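Local coordinates for probable conserved lipoprotein LpqI (Mycobacterium tuberculosis H37Rv, PDB 6GFV) that cleaves terminal beta-1,4-linked N-acetylglucosamine from peptidoglycan fragments, acting as a family 3 beta-N-acetylglucosaminidase in mycobacterial cell-wall recycling, at residues S5-P9 with A10-A14; L56-F59 with D60-A64; F280-S283 with E284-R288; Q314-A318 with G319-M323. All coordinates share one frame; numbering follows the deposited sequence.

In the fold
The four contacts are local turns and helix ends, met in numerical order along one chain whose family 3 glycoside hydrolase domain is a TIM-barrel. Contact 1 lies in the N-terminal loop before helix 18-23, and contact 2 in the passage from strand 47-50 to helix 62-69. Contact 3 starts helix 282-292, while contact 4 ends helix 305-317. Contacts 3 and 4 touch, with centres 14 Å apart, because these helices pack together through Leu-287 and Ala-315. Contact 2 is remote from contact 4, at 37 Å between centres. Contact 1 comes within about 7 Å of contact 4 (nearest atoms), while its Cys-6 to Cys-343 disulfide ties the two ends of the chain together.

Contact 1. Residues S5-P9 with A10-A14; sequences SCAEP and AGIPA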
loop_
_atom_site.group_PDB
_atom_site.type_symbol
_atom_site.label_atom_id
_atom_site.label_comp_id
_atom_site.label_asym_id
_atom_site.label_seq_id
_atom_site.Cartn_x
_atom_site.Cartn_y
_atom_site.Cartn_z
ATOM N N SER A 5 -10.163 17.705 -13.133
ATOM C CA SER A 5 -9.275 18.379 -14.072
ATOM C C SER A 5 -8.647 17.433 -15.084
ATOM O O SER A 5 -8.488 16.248 -14.825
ATOM C CB SER A 5 -8.158 19.103 -13.326
ATOM O OG SER A 5 -7.168 19.541 -14.240
ATOM N N CYS A 6 -8.257 17.988 -16.225
ATOM C CA CYS A 6 -7.617 17.237 -17.292
ATOM C C CYS A 6 -6.101 17.490 -17.376
ATOM O O CYS A 6 -5.438 16.953 -18.257
ATOM C CB CYS A 6 -8.275 17.572 -18.640
ATOM S SG CYS A 6 -9.961 16.890 -18.880
ATOM N N ALA A 7 -5.567 18.311 -16.472
ATOM C CA ALA A 7 -4.130 18.575 -16.394
ATOM C C ALA A 7 -3.331 17.284 -16.278
ATOM O O ALA A 7 -3.796 16.330 -15.675
ATOM C CB ALA A 7 -3.821 19.469 -15.216
ATOM N N GLU A 8 -2.131 17.261 -16.850
ATOM C CA GLU A 8 -1.254 16.094 -16.730
ATOM C C GLU A 8 -0.731 15.972 -15.284
ATOM O O GLU A 8 -0.695 16.956 -14.558
ATOM C CB GLU A 8 -0.096 16.182 -17.740
ATOM C CG GLU A 8 0.981 17.218 -17.415
ATOM C CD GLU A 8 2.257 17.040 -18.244
ATOM O OE1 GLU A 8 2.520 15.915 -18.725
ATOM O OE2 GLU A 8 2.999 18.031 -18.413
ATOM N N PRO A 9 -0.346 14.754 -14.860
ATOM C CA PRO A 9 0.108 14.517 -13.485
ATOM C C PRO A 9 1.153 15.504 -12.972
ATOM O O PRO A 9 1.006 16.001 -11.873
ATOM C CB PRO A 9 0.696 13.112 -13.563
ATOM C CG PRO A 9 -0.101 12.452 -14.597
ATOM C CD PRO A 9 -0.393 13.500 -15.628
ATOM N N ALA A 10 2.182 15.787 -13.755
ATOM C CA ALA A 10 3.226 16.705 -13.328
ATOM C C ALA A 10 2.682 18.099 -13.003
ATOM O O ALA A 10 3.303 18.856 -12.266
ATOM C CB ALA A 10 4.306 16.799 -14.394
ATOM N N GLY A 11 1.521 18.430 -13.547
ATOM C CA GLY A 11 0.955 19.746 -13.360
ATOM C C GLY A 11 -0.106 19.804 -12.294
ATOM O O GLY A 11 -0.503 20.873 -11.865
ATOM N N ILE A 12 -0.560 18.640 -11.856
ATOM C CA ILE A 12 -1.621 18.567 -10.862
ATOM C C ILE A 12 -1.369 19.415 -9.601
ATOM O O ILE A 12 -2.307 20.029 -9.103
ATOM C CB ILE A 12 -1.885 17.106 -10.466
ATOM C CG1 ILE A 12 -2.540 16.368 -11.628
ATOM C CG2 ILE A 12 -2.786 17.020 -9.250
ATOM C CD1 ILE A 12 -3.961 16.805 -11.890
ATOM N N PRO A 13 -0.115 19.473 -9.091
ATOM C CA PRO A 13 0.123 20.338 -7.927
ATOM C C PRO A 13 -0.275 21.803 -8.089
ATOM O O PRO A 13 -0.710 22.389 -7.101
ATOM C CB PRO A 13 1.627 20.229 -7.723
ATOM C CG PRO A 13 1.945 18.858 -8.173
ATOM C CD PRO A 13 1.040 18.587 -9.334
ATOM N N ALA A 14 -0.133 22.375 -9.284
ATOM C CA ALA A 14 -0.486 23.777 -9.506
ATOM C C ALA A 14 -1.963 24.049 -9.236
ATOM O O ALA A 14 -2.339 25.178 -8.959
ATOM C CB ALA A 14 -0.131 24.205 -10.926
HETATM O O HOH W 1 2.896 14.083 -16.171
#
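Glu-8 and Gly-11 meet through the backbone: the N-H of Gly-11 donates to Glu-8 O at 2.8 Å, forming the first bond of a short 3-10 segment. The same carbonyl receives a second, weak bond from Ile-12 N at 3.2 Å. Ile-12 N has its better partner in Pro-9 O, 3.1 Å away with an N-H...O angle of 149°, so one donor is shared between successive carbonyls. Pro-9 O also lies 3.6 Å from Pro-13 CD, where proline has no N-H to offer. Ala-10 N donates to a water 3.0 Å away, and this water gives a weak bond back to Glu-8 OE1. The side chain reaches it because Glu-8 CG stands between the backbone N and the carbonyl carbon (chi1 73°) and the chain then runs extended. Upstream, Ser-5 OG accepts from Ala-7 N at 3.0 Å, forming an ST turn around Cys-6, which is disulfide-bonded to Cys-343. Pro-9 meanwhile packs on Ala-334 and Thr-335 of helix 323-337. The chemistry implies a turn shaped chiefly by main-chain bonds, with one water and one serine hydroxyl serving amides outside the 3-10 pattern.

Contact 2. Residues L56-F59 with D60-A64; sequences LTIF and DGALA
Phe-59 and Leu-63 pack side by side across a local turn that leads into helix 62-69, in the TIM-barrel domain of this family 3 glycoside hydrolase. The turn belongs to the beta-to-alpha connection after strand 47-50. Residues 56-59 already have helical backbone angles, and Asp-60 N donates to Thr-57 O at 3.0 Å, nearly straight at 162°, though from above the carbonyl plane. At Gly-61 the chain swings to a positive phi of 134°, and the regular helix then sets in. A weak bond from Leu-63 N to Ile-58 O, 3.1 Å long, spans this break.

The apolar side of the turn is built from four side chains. Leu-63 CG lies anti to its own backbone N, which, with chi2 at 54°, brings CD2 obliquely to the aromatic ring, 3.6 Å from Phe-59 CE1. One face of that ring takes the CG2 methyl of Ile-58, 4.2 Å above the ring centre, while Ile-58 CG1 comes 4.4 Å from Ala-62 CB. Phe-59 also touches Ile-50, Leu-89 and Leu-92, and its side chain is about 7 Å from that of Arg-88, which probably binds substrate, judging from related enzymes. Ile-58 and Ala-62 rest on helix 33-43 through Ala-36 and Ala-33.

On the polar side, a water donates to both Leu-56 O and Asp-60 OD1, bridging the two residues within the turn. The other carboxylate oxygen, Asp-60 OD2, sits 3.3 Å from Thr-57 CA and 3.5 Å from Thr-57 CB.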
loop_
_atom_site.group_PDB
_atom_site.type_symbol
_atom_site.label_atom_id
_atom_site.label_comp_id
_atom_site.label_asym_id
_atom_site.label_seq_id
_atom_site.Cartn_x
_atom_site.Cartn_y
_atom_site.Cartn_z
ATOM N N LEU A 56 -19.713 -3.890 4.155
ATOM C CA LEU A 56 -19.650 -4.155 2.734
ATOM C C LEU A 56 -20.884 -3.704 1.912
ATOM O O LEU A 56 -20.850 -3.762 0.682
ATOM C CB LEU A 56 -19.411 -5.646 2.518
ATOM C CG LEU A 56 -18.095 -6.241 3.033
ATOM C CD1 LEU A 56 -17.983 -7.682 2.604
ATOM C CD2 LEU A 56 -16.890 -5.443 2.544
ATOM N N THR A 57 -21.962 -3.265 2.555
ATOM C CA THR A 57 -23.094 -2.723 1.793
ATOM C C THR A 57 -22.723 -1.401 1.152
ATOM O O THR A 57 -23.484 -0.880 0.358
ATOM C CB THR A 57 -24.382 -2.494 2.635
ATOM O OG1 THR A 57 -24.125 -1.587 3.708
ATOM C CG2 THR A 57 -24.939 -3.807 3.177
ATOM N N ILE A 58 -21.551 -0.870 1.488
ATOM C CA ILE A 58 -21.025 0.315 0.813
ATOM C C ILE A 58 -20.945 0.088 -0.698
ATOM O O ILE A 58 -21.041 1.042 -1.460
ATOM C CB ILE A 58 -19.608 0.735 1.373
ATOM C CG1 ILE A 58 -19.203 2.126 0.884
ATOM C CG2 ILE A 58 -18.533 -0.278 1.020
ATOM C CD1 ILE A 58 -17.913 2.681 1.524
ATOM N N PHE A 59 -20.810 -1.168 -1.133
ATOM C CA PHE A 59 -20.696 -1.461 -2.562
ATOM C C PHE A 59 -22.045 -1.418 -3.298
ATOM O O PHE A 59 -22.087 -1.455 -4.521
ATOM C CB PHE A 59 -20.020 -2.823 -2.784
ATOM C CG PHE A 59 -18.532 -2.835 -2.449
ATOM C CD1 PHE A 59 -17.651 -1.985 -3.102
ATOM C CD2 PHE A 59 -18.032 -3.692 -1.492
ATOM C CE1 PHE A 59 -16.298 -1.982 -2.800
ATOM C CE2 PHE A 59 -16.684 -3.698 -1.181
ATOM C CZ PHE A 59 -15.814 -2.839 -1.836
ATOM N N ASP A 60 -23.142 -1.310 -2.551
ATOM C CA ASP A 60 -24.472 -1.448 -3.144
ATOM C C ASP A 60 -25.063 -0.157 -3.752
ATOM O O ASP A 60 -26.276 -0.040 -3.946
ATOM C CB ASP A 60 -25.439 -2.012 -2.091
ATOM C CG ASP A 60 -25.025 -3.390 -1.586
ATOM O OD1 ASP A 60 -24.374 -4.140 -2.339
ATOM O OD2 ASP A 60 -25.372 -3.733 -0.439
ATOM N N GLY A 61 -24.215 0.803 -4.087
ATOM C CA GLY A 61 -24.694 2.018 -4.708
ATOM C C GLY A 61 -24.081 3.247 -4.094
ATOM O O GLY A 61 -23.915 4.255 -4.771
ATOM N N ALA A 62 -23.734 3.164 -2.814
ATOM C CA ALA A 62 -23.117 4.286 -2.118
ATOM C C ALA A 62 -21.780 4.694 -2.735
ATOM O O ALA A 62 -21.492 5.875 -2.880
ATOM C CB ALA A 62 -22.910 3.957 -0.654
ATOM N N LEU A 63 -20.970 3.703 -3.076
ATOM C CA LEU A 63 -19.583 3.959 -3.462
ATOM C C LEU A 63 -19.482 4.812 -4.720
ATOM O O LEU A 63 -18.703 5.744 -4.765
ATOM C CB LEU A 63 -18.825 2.640 -3.658
ATOM C CG LEU A 63 -17.311 2.768 -3.956
ATOM C CD1 LEU A 63 -16.570 3.613 -2.889
ATOM C CD2 LEU A 63 -16.661 1.399 -4.101
ATOM N N ALA A 64 -20.273 4.494 -5.739
ATOM C CA ALA A 64 -20.191 5.211 -7.015
ATOM C C ALA A 64 -20.464 6.708 -6.872
ATOM O O ALA A 64 -19.816 7.515 -7.517
ATOM C CB ALA A 64 -21.131 4.603 -8.020
HETATM O O HOH W 2 -22.313 -5.740 -0.879
HETATM O O HOH W 3 -21.797 1.724 -5.798
#

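Contact 3. Residues F280-S283 with E284-R288; sequences FGVS and EAVLR
With CG beside the backbone N and anti to the carbonyl carbon (chi1 -54°), Phe-280 sends its ring along the start of helix 282-292 to meet Arg-288. The arginine comes to it by folding, since its chain is bent at chi2 (-76°) and again at chi3. This places Arg-288 NH1 at 3.5 Å from Phe-280 CZ, close also to CE1. The two side chains cross at about a right angle, and the ring and guanidinium planes stand 88° apart, so the groups are not stacked in parallel. The other terminal nitrogen, Arg-288 NH2, is held by a salt bridge to Glu-238 and a hydrogen bond to Leu-242 O, which probably help hold the guanidinium near the ring. Nearer the backbone, Phe-280 CB lies 4.2 Å from Ala-285 CB.

Gly-281 occupies the N-cap position, and its O accepts from Ala-285 N at 3.0 Å. Val-286 N to Val-282 O follows at 3.0 Å, with the donor nearly in line with the C=O bond. Val-282 CG1 and Val-286 CG2 lie 4.3 Å apart, and both valines touch Trp-299 of strand 297-299. Glu-284 OE2 forms a salt bridge with Arg-311 of the neighbouring helix 305-317. Helix 282-292 comes after strand 265-267 and the short helix 274-277, and the Ala-285 side chain is about 11 Å from that of Asp-268, the probable nucleophile; the arrangement is a helix N-terminus of the beta/alpha barrel.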
loop_
_atom_site.group_PDB
_atom_site.type_symbol
_atom_site.label_atom_id
_atom_site.label_comp_id
_atom_site.label_asym_id
_atom_site.label_seq_id
_atom_site.Cartn_x
_atom_site.Cartn_y
_atom_site.Cartn_z
ATOM N N PHE A 280 4.483 5.966 18.656
ATOM C CA PHE A 280 3.996 7.193 18.011
ATOM C C PHE A 280 2.469 7.311 17.970
ATOM O O PHE A 280 1.777 6.328 17.724
ATOM C CB PHE A 280 4.533 7.293 16.576
ATOM C CG PHE A 280 6.027 7.175 16.477
ATOM C CD1 PHE A 280 6.840 8.284 16.645
ATOM C CD2 PHE A 280 6.621 5.958 16.197
ATOM C CE1 PHE A 280 8.225 8.177 16.556
ATOM C CE2 PHE A 280 8.004 5.848 16.110
ATOM C CZ PHE A 280 8.803 6.960 16.286
ATOM N N GLY A 281 1.951 8.517 18.204
ATOM C CA GLY A 281 0.556 8.820 17.930
ATOM C C GLY A 281 0.357 8.999 16.433
ATOM O O GLY A 281 1.328 9.161 15.705
ATOM N N VAL A 282 -0.889 8.997 15.961
ATOM C CA VAL A 282 -1.124 8.903 14.518
ATOM C C VAL A 282 -0.570 10.082 13.719
ATOM O O VAL A 282 0.119 9.872 12.723
ATOM C CB VAL A 282 -2.619 8.740 14.182
ATOM C CG1 VAL A 282 -2.834 8.848 12.669
ATOM C CG2 VAL A 282 -3.111 7.392 14.662
ATOM N N SER A 283 -0.834 11.313 14.137
ATOM C CA SER A 283 -0.348 12.440 13.338
ATOM C C SER A 283 1.194 12.551 13.289
ATOM O O SER A 283 1.753 13.075 12.319
ATOM C CB SER A 283 -0.960 13.748 13.840
ATOM O OG SER A 283 -0.553 14.032 15.156
ATOM N N GLU A 284 1.879 12.053 14.315
ATOM C CA GLU A 284 3.340 12.035 14.302
ATOM C C GLU A 284 3.862 10.924 13.395
ATOM O O GLU A 284 4.910 11.066 12.752
ATOM C CB GLU A 284 3.907 11.864 15.712
ATOM C CG GLU A 284 3.619 13.043 16.654
ATOM C CD GLU A 284 4.218 14.376 16.191
ATOM O OE1 GLU A 284 5.266 14.378 15.510
ATOM O OE2 GLU A 284 3.638 15.435 16.524
ATOM N N ALA A 285 3.141 9.814 13.347
ATOM C CA ALA A 285 3.540 8.707 12.494
ATOM C C ALA A 285 3.397 9.087 11.020
ATOM O O ALA A 285 4.264 8.775 10.208
ATOM C CB ALA A 285 2.738 7.471 12.814
ATOM N N VAL A 286 2.305 9.774 10.689
ATOM C CA VAL A 286 2.061 10.208 9.326
ATOM C C VAL A 286 3.167 11.156 8.869
ATOM O O VAL A 286 3.702 11.000 7.773
ATOM C CB VAL A 286 0.669 10.886 9.181
ATOM C CG1 VAL A 286 0.559 11.625 7.852
ATOM C CG2 VAL A 286 -0.431 9.860 9.311
ATOM N N LEU A 287 3.513 12.127 9.712
ATOM C CA LEU A 287 4.600 13.057 9.411
ATOM C C LEU A 287 5.917 12.314 9.129
ATOM O O LEU A 287 6.600 12.614 8.176
ATOM C CB LEU A 287 4.792 14.060 10.558
ATOM C CG LEU A 287 5.924 15.094 10.436
ATOM C CD1 LEU A 287 5.878 15.840 9.124
ATOM C CD2 LEU A 287 5.878 16.089 11.592
ATOM N N ARG A 288 6.254 11.345 9.970
ATOM C CA ARG A 288 7.482 10.576 9.816
ATOM C C ARG A 288 7.545 9.818 8.502
ATOM O O ARG A 288 8.577 9.822 7.840
ATOM C CB ARG A 288 7.646 9.591 10.977
ATOM C CG ARG A 288 8.135 10.229 12.270
ATOM C CD ARG A 288 9.617 10.552 12.217
ATOM N NE ARG A 288 10.433 9.385 11.884
ATOM C CZ ARG A 288 10.967 8.561 12.782
ATOM N NH1 ARG A 288 10.780 8.764 14.083
ATOM N NH2 ARG A 288 11.696 7.532 12.382
#

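Contact 4. Residues Q314-A318 with G319-M323; sequences QALRA and GELPM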
loop_
_atom_site.group_PDB
_atom_site.type_symbol
_atom_site.label_atom_id
_atom_site.label_comp_id
_atom_site.label_asym_id
_atom_site.label_seq_id
_atom_site.Cartn_x
_atom_site.Cartn_y
_atom_site.Cartn_z
ATOM N N GLN A 314 1.385 22.443 9.881
ATOM C CA GLN A 314 2.407 22.981 10.783
ATOM C C GLN A 314 3.811 22.652 10.291
ATOM O O GLN A 314 4.679 23.516 10.264
ATOM C CB GLN A 314 2.240 22.436 12.195
ATOM C CG GLN A 314 1.000 22.904 12.911
ATOM C CD GLN A 314 0.791 22.171 14.216
ATOM O OE1 GLN A 314 1.711 21.549 14.744
ATOM N NE2 GLN A 314 -0.424 22.244 14.747
ATOM N N ALA A 315 4.020 21.396 9.903
ATOM C CA ALA A 315 5.321 20.941 9.444
ATOM C C ALA A 315 5.767 21.709 8.203
ATOM O O ALA A 315 6.944 21.966 8.012
ATOM C CB ALA A 315 5.290 19.453 9.171
ATOM N N LEU A 316 4.811 22.086 7.367
ATOM C CA LEU A 316 5.119 22.836 6.160
ATOM C C LEU A 316 5.611 24.233 6.498
ATOM O O LEU A 316 6.556 24.713 5.891
ATOM C CB LEU A 316 3.893 22.912 5.243
ATOM C CG LEU A 316 3.646 21.732 4.307
ATOM C CD1 LEU A 316 2.343 21.925 3.537
ATOM C CD2 LEU A 316 4.791 21.583 3.357
ATOM N N ARG A 317 4.989 24.873 7.483
ATOM C CA ARG A 317 5.345 26.244 7.832
ATOM C C ARG A 317 6.616 26.322 8.676
ATOM O O ARG A 317 7.315 27.332 8.654
ATOM C CB ARG A 317 4.186 26.931 8.568
ATOM C CG ARG A 317 2.982 27.207 7.678
ATOM C CD ARG A 317 1.919 28.026 8.380
ATOM N NE ARG A 317 1.375 27.362 9.559
ATOM C CZ ARG A 317 0.313 26.564 9.541
ATOM N NH1 ARG A 317 -0.318 26.327 8.402
ATOM N NH2 ARG A 317 -0.118 26.000 10.663
ATOM N N ALA A 318 6.915 25.258 9.410
ATOM C CA ALA A 318 8.096 25.226 10.259
ATOM C C ALA A 318 9.292 24.606 9.542
ATOM O O ALA A 318 10.373 24.484 10.110
ATOM C CB ALA A 318 7.802 24.471 11.531
ATOM N N GLY A 319 9.095 24.212 8.292
ATOM C CA GLY A 319 10.162 23.613 7.515
ATOM C C GLY A 319 10.532 22.187 7.890
ATOM O O GLY A 319 11.601 21.716 7.525
ATOM N N GLU A 320 9.663 21.492 8.615
ATOM C CA GLU A 320 9.929 20.092 8.947
ATOM C C GLU A 320 9.712 19.203 7.738
ATOM O O GLU A 320 10.150 18.060 7.708
ATOM C CB GLU A 320 9.021 19.602 10.074
ATOM C CG GLU A 320 9.122 20.344 11.374
ATOM C CD GLU A 320 8.056 19.888 12.333
ATOM O OE1 GLU A 320 8.275 18.874 13.024
ATOM O OE2 GLU A 320 6.993 20.532 12.374
ATOM N N LEU A 321 8.971 19.723 6.767
ATOM C CA LEU A 321 8.676 19.001 5.544
ATOM C C LEU A 321 8.659 20.015 4.412
ATOM O O LEU A 321 7.929 20.993 4.474
ATOM C CB LEU A 321 7.340 18.255 5.670
ATOM C CG LEU A 321 6.762 17.407 4.540
ATOM C CD1 LEU A 321 7.353 16.012 4.521
ATOM C CD2 LEU A 321 5.254 17.335 4.678
ATOM N N PRO A 322 9.497 19.808 3.390
ATOM C CA PRO A 322 9.567 20.767 2.281
ATOM C C PRO A 322 8.508 20.503 1.203
ATOM O O PRO A 322 8.143 19.354 0.971
ATOM C CB PRO A 322 10.980 20.558 1.736
ATOM C CG PRO A 322 11.275 19.135 2.031
ATOM C CD PRO A 322 10.537 18.771 3.292
ATOM N N MET A 323 8.030 21.558 0.556
ATOM C CA MET A 323 6.944 21.427 -0.403
ATOM C C MET A 323 7.362 20.589 -1.606
ATOM O O MET A 323 6.539 19.884 -2.182
ATOM C CB MET A 323 6.457 22.799 -0.864
ATOM C CG MET A 323 5.248 22.743 -1.796
ATOM S SD MET A 323 3.705 22.379 -0.934
ATOM C CE MET A 323 3.358 23.964 -0.188
#
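The carboxylate of Glu-320 is the principal flat group here, and it reaches Ala-315 through one oxygen, OE2, 3.4 Å from Ala-315 CA. Beside this, Glu-320 CB meets Ala-315 CB at 3.8 Å. The charge is answered from outside the turn by a salt bridge from OE2 to Arg-311 NH1, one turn before Ala-315 on helix 305-317. The setting is the C-terminal end of that helix in the TIM-barrel domain, where Gly-319, with a positive phi of 74°, is the first residue to leave helical geometry. This reversal turns the following amides back toward the helix. Ala-315 O accepts from Leu-321 N at 3.3 Å and from Glu-320 N at 2.8 Å, so one carbonyl of the last turn takes two donors, the second of them weakly.

The apolar flank follows the same reversal. Ala-315 CB packs on Leu-321 CB at 4.2 Å, and Leu-321 continues onto Gln-291 of helix 282-292. On the side facing helix 18-23, where Leu-316 touches Leu-22, the CD1 methyl of Leu-316 reaches Met-323 CE at the start of helix 323-337. Its other methyl, Leu-316 CD2, lies 3.4 Å from Leu-321 O.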